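PDB 5JXF: Asp/Glu-specific dipeptidyl-peptidase from Flavobacterium psychrophilum, which removes dipeptides from the N-terminus of oligopeptides as an S46-family serine peptidase, with strict specificity for aspartate or glutamate at the P1 position. Local coordinates for residues 267-272 and 701-706. Numbering follows the deposited sequence.
Sequences LPVSLD and VDMRYV
Val269 meets Met703 with one branch: Val269 CG1 lies 3.8 Å from Met703 CE and 3.9 Å from Met703 CB, so it rests against both ends of the thioether chain. The two side chains cross at about a right angle. Met703 is folded at chi2 and chi3 (-47° and -65°), which brings CE back to the valine methyl. Leu673 of strand 673-680 also packs on Met703, and Leu725 on Val269. One residue on in the helix and two on in segment 267-272, Arg704 CD passes 4.0 Å from Leu271 O, a plain van der Waals approach. Strand 269-270, paired in parallel with 725-726, is thereby set against the junction where strand 698-702 runs into helix 703-713; that strand belongs to the antiparallel sheet that probably corresponds to the C-terminal barrel of the chymotrypsin-like fold of S46 peptidases. Asp702 is the N-cap of the helix, and its OD1 accepts from Arg704 N at 3.0 Å through the anti lone pair. The Arg704 guanidinium, its chain bent at chi3, presents its edge side-on to the same carboxylate. Arg704 NE reaches Asp702 OD1 nearly straight (174°). Arg704 NH2 forms the salt bridge to Asp702 OD2 at 2.9 Å. Asp702 OD1 thus takes two donors, Arg704 N and NE, and Arg704 NH1 has a salt bridge to Glu643. Within segment 267-272, Ser270 OG accepts from Asp272 N at 3.1 Å, an ST turn where the chain leaves strand 269-270.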
loop_
_atom_site.group_PDB
_atom_site.type_symbol
_atom_site.label_atom_id
_atom_site.label_comp_id
_atom_site.label_asym_id
_atom_site.label_seq_id
_atom_site.Cartn_x
_atom_site.Cartn_y
_atom_site.Cartn_z
ATOM N N LEU A 267 -14.707 30.076 17.765
ATOM C CA LEU A 267 -15.394 28.809 17.603
ATOM C C LEU A 267 -15.298 28.027 18.882
ATOM O O LEU A 267 -14.195 27.798 19.394
ATOM C CB LEU A 267 -14.797 27.998 16.437
ATOM C CG LEU A 267 -14.734 28.714 15.087
ATOM C CD1 LEU A 267 -13.942 27.893 14.077
ATOM C CD2 LEU A 267 -16.118 28.966 14.575
ATOM N N PRO A 268 -16.451 27.633 19.433
ATOM C CA PRO A 268 -16.374 26.659 20.522
ATOM C C PRO A 268 -15.872 25.334 19.918
ATOM O O PRO A 268 -16.080 25.120 18.719
ATOM C CB PRO A 268 -17.817 26.542 21.010
ATOM C CG PRO A 268 -18.571 27.669 20.352
ATOM C CD PRO A 268 -17.838 27.948 19.074
ATOM N N VAL A 269 -15.213 24.507 20.727
ATOM C CA VAL A 269 -14.642 23.248 20.292
ATOM C C VAL A 269 -15.435 22.088 20.875
ATOM O O VAL A 269 -15.563 21.969 22.089
ATOM C CB VAL A 269 -13.163 23.108 20.724
ATOM C CG1 VAL A 269 -12.627 21.765 20.292
ATOM C CG2 VAL A 269 -12.324 24.243 20.144
ATOM N N SER A 270 -15.969 21.243 20.003
ATOM C CA SER A 270 -16.751 20.083 20.425
ATOM C C SER A 270 -15.910 18.942 21.025
ATOM O O SER A 270 -14.794 18.699 20.580
ATOM C CB SER A 270 -17.546 19.543 19.242
ATOM O OG SER A 270 -18.171 18.322 19.590
ATOM N N LEU A 271 -16.449 18.256 22.036
ATOM C CA LEU A 271 -15.802 17.063 22.620
ATOM C C LEU A 271 -16.608 15.799 22.355
ATOM O O LEU A 271 -16.285 14.751 22.882
ATOM C CB LEU A 271 -15.621 17.207 24.135
ATOM C CG LEU A 271 -14.578 18.140 24.739
ATOM C CD1 LEU A 271 -14.890 18.397 26.210
ATOM C CD2 LEU A 271 -13.206 17.565 24.594
ATOM N N ASP A 272 -17.662 15.915 21.552
ATOM C CA ASP A 272 -18.595 14.825 21.307
ATOM C C ASP A 272 -18.281 14.115 20.005
ATOM O O ASP A 272 -19.037 13.247 19.581
ATOM C CB ASP A 272 -20.041 15.337 21.271
ATOM C CG ASP A 272 -20.572 15.694 22.657
ATOM O OD1 ASP A 272 -19.785 15.635 23.637
ATOM O OD2 ASP A 272 -21.774 16.041 22.763
ATOM N N VAL A 701 -7.860 16.758 10.926
ATOM C CA VAL A 701 -7.470 16.280 12.248
ATOM C C VAL A 701 -8.693 16.383 13.142
ATOM O O VAL A 701 -9.350 17.423 13.173
ATOM C CB VAL A 701 -6.307 17.078 12.891
ATOM C CG1 VAL A 701 -5.713 16.273 14.054
ATOM C CG2 VAL A 701 -5.230 17.439 11.882
ATOM N N ASP A 702 -8.999 15.306 13.862
ATOM C CA ASP A 702 -10.067 15.299 14.860
ATOM C C ASP A 702 -9.703 16.249 16.007
ATOM O O ASP A 702 -8.589 16.159 16.517
ATOM C CB ASP A 702 -10.262 13.848 15.371
ATOM C CG ASP A 702 -11.557 13.658 16.116
ATOM O OD1 ASP A 702 -11.778 14.375 17.125
ATOM O OD2 ASP A 702 -12.362 12.807 15.669
ATOM N N MET A 703 -10.605 17.155 16.420
ATOM C CA MET A 703 -10.261 18.151 17.453
ATOM C C MET A 703 -9.984 17.459 18.804
ATOM O O MET A 703 -9.188 17.947 19.617
ATOM C CB MET A 703 -11.360 19.227 17.594
ATOM C CG MET A 703 -11.201 20.450 16.576
ATOM S SD MET A 703 -9.543 21.074 16.535
ATOM C CE MET A 703 -9.448 21.688 18.213
ATOM N N ARG A 704 -10.604 16.308 19.037
ATOM C CA ARG A 704 -10.248 15.515 20.219
ATOM C C ARG A 704 -8.753 15.156 20.278
ATOM O O ARG A 704 -8.149 15.200 21.342
ATOM C CB ARG A 704 -11.094 14.242 20.290
ATOM C CG ARG A 704 -12.549 14.531 20.639
ATOM C CD ARG A 704 -13.402 13.288 20.510
ATOM N NE ARG A 704 -13.502 12.865 19.118
ATOM C CZ ARG A 704 -14.228 11.832 18.699
ATOM N NH1 ARG A 704 -14.927 11.119 19.576
ATOM N NH2 ARG A 704 -14.259 11.514 17.402
ATOM N N TYR A 705 -8.147 14.830 19.143
ATOM C CA TYR A 705 -6.704 14.544 19.093
ATOM C C TYR A 705 -5.854 15.800 19.281
ATOM O O TYR A 705 -4.814 15.758 19.948
ATOM C CB TYR A 705 -6.341 13.868 17.767
ATOM C CG TYR A 705 -4.923 13.327 17.733
ATOM C CD1 TYR A 705 -4.464 12.473 18.731
ATOM C CD2 TYR A 705 -4.065 13.637 16.697
ATOM C CE1 TYR A 705 -3.182 11.975 18.711
ATOM C CE2 TYR A 705 -2.783 13.141 16.662
ATOM C CZ TYR A 705 -2.352 12.308 17.672
ATOM O OH TYR A 705 -1.076 11.835 17.640
ATOM N N VAL A 706 -6.284 16.914 18.671
ATOM C CA VAL A 706 -5.601 18.184 18.893
ATOM C C VAL A 706 -5.526 18.506 20.383
ATOM O O VAL A 706 -4.443 18.739 20.934
ATOM C CB VAL A 706 -6.304 19.341 18.159
ATOM C CG1 VAL A 706 -5.641 20.676 18.502
ATOM C CG2 VAL A 706 -6.288 19.083 16.660
#